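Local coordinates for galactokinase (PDB 6TEQ), which probably phosphorylates galactose with ATP, as a member of the GHMP kinase family, and here holds the sugar analogue 2-deoxy-2-fluoro-galactose, at residues L230-Q242 against F393-A406. Sequence-based numbering, arbitrary orientation. Where two conformers were deposited one is given.
Sequences LELLVVDTQAPHQ and FEKEGFNAPRALPA
D236 and R402 face each other as an antiparallel hydrogen-bonded pair where strands 230-236 and 402-404 meet, their axes 144° apart: R402 N reaches D236 O at 3.0 Å, and D236 N reaches R402 O at 2.7 Å. Toward L232 the strands diverge, and one water takes up L232 O, V234 N and L404 O. The two side chains of the pair run side by side. With CG anti to the backbone N (chi1 173°), D236 presents OD2 alone to a side-on guanidinium, 2.8 Å from R402 NE and 3.0 Å from R402 NH2, in the guanidinium plane although the carboxylate is turned 46° from it. D236 OD1 meanwhile accepts from Q238 N at 2.9 Å, closing an Asx turn, and the Q238 amide stacks over one guanidinium face. On the sheet face of V235 and A403, V235 CG1 packs 3.7 Å from P401 CB, and helix 382-396 adds I389 against V235. Shortening R402 to an alanine is likely to leave the D236 carboxylate without its cationic mate and the Q238 amide without its stacking surface. The D236 side chain lies about 6 Å from G136, which binds ADP in another structure of this protein, so the ion pair probably helps border the nucleotide site, empty here.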
loop_
_atom_site.group_PDB
_atom_site.type_symbol
_atom_site.label_atom_id
_atom_site.label_comp_id
_atom_site.label_asym_id
_atom_site.label_seq_id
_atom_site.Cartn_x
_atom_site.Cartn_y
_atom_site.Cartn_z
ATOM N N LEU A 230 -9.400 18.918 9.653
ATOM C CA LEU A 230 -8.181 18.133 9.838
ATOM C C LEU A 230 -7.357 18.112 8.561
ATOM O O LEU A 230 -7.855 18.428 7.422
ATOM C CB LEU A 230 -8.513 16.668 10.160
ATOM C CG LEU A 230 -9.351 16.396 11.393
ATOM C CD1 LEU A 230 -9.709 14.905 11.488
ATOM C CD2 LEU A 230 -8.599 16.886 12.602
ATOM N N GLU A 231 -6.143 17.634 8.733
ATOM C CA GLU A 231 -5.149 17.460 7.656
ATOM C C GLU A 231 -4.402 16.172 7.997
ATOM O O GLU A 231 -4.014 15.988 9.171
ATOM C CB GLU A 231 -4.299 18.742 7.555
ATOM C CG GLU A 231 -2.917 18.576 6.930
ATOM C CD GLU A 231 -2.118 19.870 6.841
ATOM O OE1 GLU A 231 -2.444 20.855 7.577
ATOM O OE2 GLU A 231 -1.152 19.892 6.063
ATOM N N LEU A 232 -4.238 15.290 7.018
ATOM C CA LEU A 232 -3.471 14.057 7.247
ATOM C C LEU A 232 -2.067 14.363 6.763
ATOM O O LEU A 232 -1.860 14.442 5.553
ATOM C CB LEU A 232 -4.069 12.881 6.497
ATOM C CG LEU A 232 -3.351 11.576 6.763
ATOM C CD1 LEU A 232 -3.593 11.083 8.156
ATOM C CD2 LEU A 232 -3.807 10.563 5.728
ATOM N N LEU A 233 -1.158 14.566 7.705
ATOM C CA LEU A 233 0.256 14.809 7.380
ATOM C C LEU A 233 0.845 13.453 7.002
ATOM O O LEU A 233 0.694 12.510 7.760
ATOM C CB LEU A 233 0.985 15.429 8.578
ATOM C CG LEU A 233 2.502 15.596 8.382
ATOM C CD1 LEU A 233 2.780 16.495 7.205
ATOM C CD2 LEU A 233 3.160 16.166 9.614
ATOM N N VAL A 234 1.578 13.406 5.901
ATOM C CA VAL A 234 2.330 12.199 5.510
ATOM C C VAL A 234 3.795 12.605 5.310
ATOM O O VAL A 234 4.006 13.573 4.570
ATOM C CB VAL A 234 1.739 11.574 4.248
ATOM C CG1 VAL A 234 2.620 10.392 3.791
ATOM C CG2 VAL A 234 0.317 11.184 4.480
ATOM N N VAL A 235 4.718 11.953 6.032
ATOM C CA VAL A 235 6.135 12.294 5.945
ATOM C C VAL A 235 6.877 11.036 5.589
ATOM O O VAL A 235 6.853 10.066 6.362
ATOM C CB VAL A 235 6.666 12.919 7.261
ATOM C CG1 VAL A 235 8.190 13.096 7.186
ATOM C CG2 VAL A 235 5.947 14.212 7.567
ATOM N N ASP A 236 7.518 11.050 4.453
ATOM C CA ASP A 236 8.466 10.009 4.042
ATOM C C ASP A 236 9.799 10.271 4.730
ATOM O O ASP A 236 10.439 11.315 4.524
ATOM C CB ASP A 236 8.583 10.027 2.528
ATOM C CG ASP A 236 9.653 9.106 1.951
ATOM O OD1 ASP A 236 10.212 8.283 2.687
ATOM O OD2 ASP A 236 9.894 9.251 0.764
ATOM N N THR A 237 10.196 9.397 5.634
ATOM C CA THR A 237 11.445 9.589 6.400
ATOM C C THR A 237 12.657 9.591 5.479
ATOM O O THR A 237 13.653 10.165 5.887
ATOM C CB THR A 237 11.678 8.543 7.489
ATOM O OG1 THR A 237 11.880 7.242 6.903
ATOM C CG2 THR A 237 10.517 8.585 8.472
ATOM N N GLN A 238 12.568 8.991 4.309
ATOM C CA GLN A 238 13.756 8.755 3.451
ATOM C C GLN A 238 14.847 7.995 4.226
ATOM O O GLN A 238 16.042 8.114 3.833
ATOM C CB GLN A 238 14.227 10.079 2.852
ATOM C CG GLN A 238 13.133 10.748 2.050
ATOM C CD GLN A 238 13.683 11.713 1.034
ATOM O OE1 GLN A 238 13.924 12.893 1.290
ATOM N NE2 GLN A 238 14.049 11.119 -0.086
ATOM N N ALA A 239 14.479 7.222 5.267
ATOM C CA ALA A 239 15.471 6.437 6.032
ATOM C C ALA A 239 15.937 5.373 5.067
ATOM O O ALA A 239 15.090 4.828 4.300
ATOM C CB ALA A 239 14.913 5.778 7.240
ATOM N N PRO A 240 17.253 5.029 5.133
ATOM C CA PRO A 240 17.826 4.052 4.219
ATOM C C PRO A 240 17.196 2.709 4.598
ATOM O O PRO A 240 17.187 2.347 5.766
ATOM C CB PRO A 240 19.322 4.130 4.527
ATOM C CG PRO A 240 19.375 4.504 5.979
ATOM C CD PRO A 240 18.270 5.535 6.098
ATOM N N HIS A 241 16.622 1.993 3.654
ATOM C CA HIS A 241 16.119 0.648 4.016
ATOM C C HIS A 241 16.191 -0.244 2.804
ATOM O O HIS A 241 16.744 0.245 1.771
ATOM C CB HIS A 241 14.767 0.758 4.678
ATOM C CG HIS A 241 13.722 1.299 3.776
ATOM N ND1 HIS A 241 12.645 0.552 3.450
ATOM C CD2 HIS A 241 13.552 2.516 3.230
ATOM C CE1 HIS A 241 11.857 1.260 2.668
ATOM N NE2 HIS A 241 12.384 2.474 2.536
ATOM N N GLN A 242 15.680 -1.475 2.945
ATOM C CA GLN A 242 15.929 -2.516 1.939
ATOM C C GLN A 242 14.717 -3.439 1.713
ATOM O O GLN A 242 14.456 -4.359 2.530
ATOM C CB GLN A 242 17.122 -3.370 2.369
ATOM C CG GLN A 242 17.563 -4.226 1.208
ATOM C CD GLN A 242 18.740 -5.057 1.579
ATOM O OE1 GLN A 242 19.321 -4.828 2.620
ATOM N NE2 GLN A 242 19.095 -5.957 0.698
ATOM N N PHE A 393 15.416 15.782 12.457
ATOM C CA PHE A 393 16.203 14.839 11.646
ATOM C C PHE A 393 17.624 15.380 11.469
ATOM O O PHE A 393 18.588 14.595 11.583
ATOM C CB PHE A 393 15.462 14.566 10.349
ATOM C CG PHE A 393 14.516 13.386 10.420
ATOM C CD1 PHE A 393 13.786 13.123 11.565
ATOM C CD2 PHE A 393 14.307 12.606 9.313
ATOM C CE1 PHE A 393 12.909 12.040 11.607
ATOM C CE2 PHE A 393 13.442 11.527 9.363
ATOM C CZ PHE A 393 12.734 11.275 10.500
ATOM N N GLU A 394 17.759 16.640 11.091
ATOM C CA GLU A 394 19.084 17.245 10.902
ATOM C C GLU A 394 19.871 17.186 12.215
ATOM O O GLU A 394 21.033 16.801 12.194
ATOM C CB GLU A 394 18.940 18.654 10.353
ATOM C CG GLU A 394 20.301 19.275 10.110
ATOM C CD GLU A 394 21.147 18.670 9.004
ATOM O OE1 GLU A 394 20.645 17.768 8.289
ATOM O OE2 GLU A 394 22.302 19.135 8.874
ATOM N N LYS A 395 19.259 17.516 13.353
ATOM C CA LYS A 395 19.948 17.400 14.660
ATOM C C LYS A 395 20.413 15.961 14.881
ATOM O O LYS A 395 21.457 15.804 15.454
ATOM C CB LYS A 395 19.036 17.680 15.826
ATOM C CG LYS A 395 19.016 19.095 16.304
ATOM C CD LYS A 395 18.072 19.236 17.459
ATOM C CE LYS A 395 18.757 19.354 18.787
ATOM N NZ LYS A 395 17.726 19.712 19.790
ATOM N N GLU A 396 19.616 14.973 14.451
ATOM C CA GLU A 396 19.897 13.524 14.666
ATOM C C GLU A 396 20.952 13.000 13.684
ATOM O O GLU A 396 21.371 11.870 13.813
ATOM C CB GLU A 396 18.617 12.689 14.491
ATOM C CG GLU A 396 17.619 12.924 15.600
ATOM C CD GLU A 396 17.962 12.402 16.985
ATOM O OE1 GLU A 396 18.868 11.566 17.069
ATOM O OE2 GLU A 396 17.325 12.860 17.994
ATOM N N GLY A 397 21.281 13.748 12.649
ATOM C CA GLY A 397 22.159 13.288 11.563
ATOM C C GLY A 397 21.473 12.384 10.553
ATOM O O GLY A 397 22.191 11.732 9.779
ATOM N N PHE A 398 20.141 12.451 10.468
ATOM C CA PHE A 398 19.342 11.642 9.524
ATOM C C PHE A 398 19.290 12.340 8.162
ATOM O O PHE A 398 19.423 13.559 8.083
ATOM C CB PHE A 398 17.921 11.429 10.039
ATOM C CG PHE A 398 17.766 10.711 11.342
ATOM C CD1 PHE A 398 18.713 9.790 11.778
ATOM C CD2 PHE A 398 16.604 10.859 12.092
ATOM C CE1 PHE A 398 18.537 9.063 12.943
ATOM C CE2 PHE A 398 16.444 10.129 13.276
ATOM C CZ PHE A 398 17.416 9.242 13.701
ATOM N N ASN A 399 19.064 11.564 7.108
ATOM C CA ASN A 399 18.690 12.104 5.776
ATOM C C ASN A 399 17.481 13.007 5.966
ATOM O O ASN A 399 16.627 12.662 6.836
ATOM C CB ASN A 399 18.294 11.017 4.761
ATOM C CG ASN A 399 19.324 9.929 4.608
ATOM O OD1 ASN A 399 20.517 10.196 4.769
ATOM N ND2 ASN A 399 18.875 8.715 4.250
ATOM N N ALA A 400 17.375 14.083 5.190
ATOM C CA ALA A 400 16.179 14.943 5.222
ATOM C C ALA A 400 14.953 14.134 4.887
ATOM O O ALA A 400 14.956 13.375 3.917
ATOM C CB ALA A 400 16.289 16.080 4.276
ATOM N N PRO A 401 13.825 14.373 5.582
ATOM C CA PRO A 401 12.568 13.765 5.159
ATOM C C PRO A 401 11.944 14.594 4.042
ATOM O O PRO A 401 12.359 15.754 3.787
ATOM C CB PRO A 401 11.764 13.790 6.459
ATOM C CG PRO A 401 12.197 15.061 7.105
ATOM C CD PRO A 401 13.663 15.203 6.783
ATOM N N ARG A 402 10.822 14.072 3.532
ATOM C CA ARG A 402 9.974 14.872 2.614
ATOM C C ARG A 402 8.535 14.559 2.967
ATOM O O ARG A 402 8.257 13.455 3.472
ATOM C CB ARG A 402 10.315 14.597 1.162
ATOM C CG ARG A 402 10.088 13.168 0.759
ATOM C CD ARG A 402 10.767 12.852 -0.589
ATOM N NE ARG A 402 10.718 11.451 -0.814
ATOM C CZ ARG A 402 11.328 10.854 -1.811
ATOM N NH1 ARG A 402 11.900 11.606 -2.748
ATOM N NH2 ARG A 402 11.295 9.535 -1.886
ATOM N N ALA A 403 7.640 15.442 2.642
ATOM C CA ALA A 403 6.238 15.290 2.986
ATOM C C ALA A 403 5.411 15.281 1.719
ATOM O O ALA A 403 5.885 15.543 0.640
ATOM C CB ALA A 403 5.834 16.397 3.942
ATOM N N LEU A 404 4.175 14.834 1.860
ATOM C CA LEU A 404 3.241 14.759 0.717
ATOM C C LEU A 404 1.905 15.252 1.238
ATOM O O LEU A 404 1.499 14.832 2.323
ATOM C CB LEU A 404 3.032 13.296 0.273
ATOM C CG LEU A 404 4.091 12.436 -0.383
ATOM C CD1 LEU A 404 5.084 12.022 0.647
ATOM C CD2 LEU A 404 3.383 11.183 -0.949
ATOM N N PRO A 405 1.145 16.046 0.453
ATOM C CA PRO A 405 -0.256 16.275 0.751
ATOM C C PRO A 405 -0.997 14.949 0.634
ATOM O O PRO A 405 -0.600 14.082 -0.159
ATOM C CB PRO A 405 -0.713 17.254 -0.306
ATOM C CG PRO A 405 0.210 16.979 -1.461
ATOM C CD PRO A 405 1.547 16.632 -0.823
ATOM N N ALA A 406 -2.056 14.834 1.406
ATOM C CA ALA A 406 -2.784 13.553 1.459
ATOM C C ALA A 406 -4.245 13.803 1.781
ATOM O O ALA A 406 -4.558 14.510 2.711
ATOM C CB ALA A 406 -2.128 12.580 2.400
HETATM O O HOH W 1 -4.765 16.458 4.431
HETATM O O HOH W 2 0.222 15.879 4.363
HETATM O O HOH W 3 15.988 10.014 7.293
#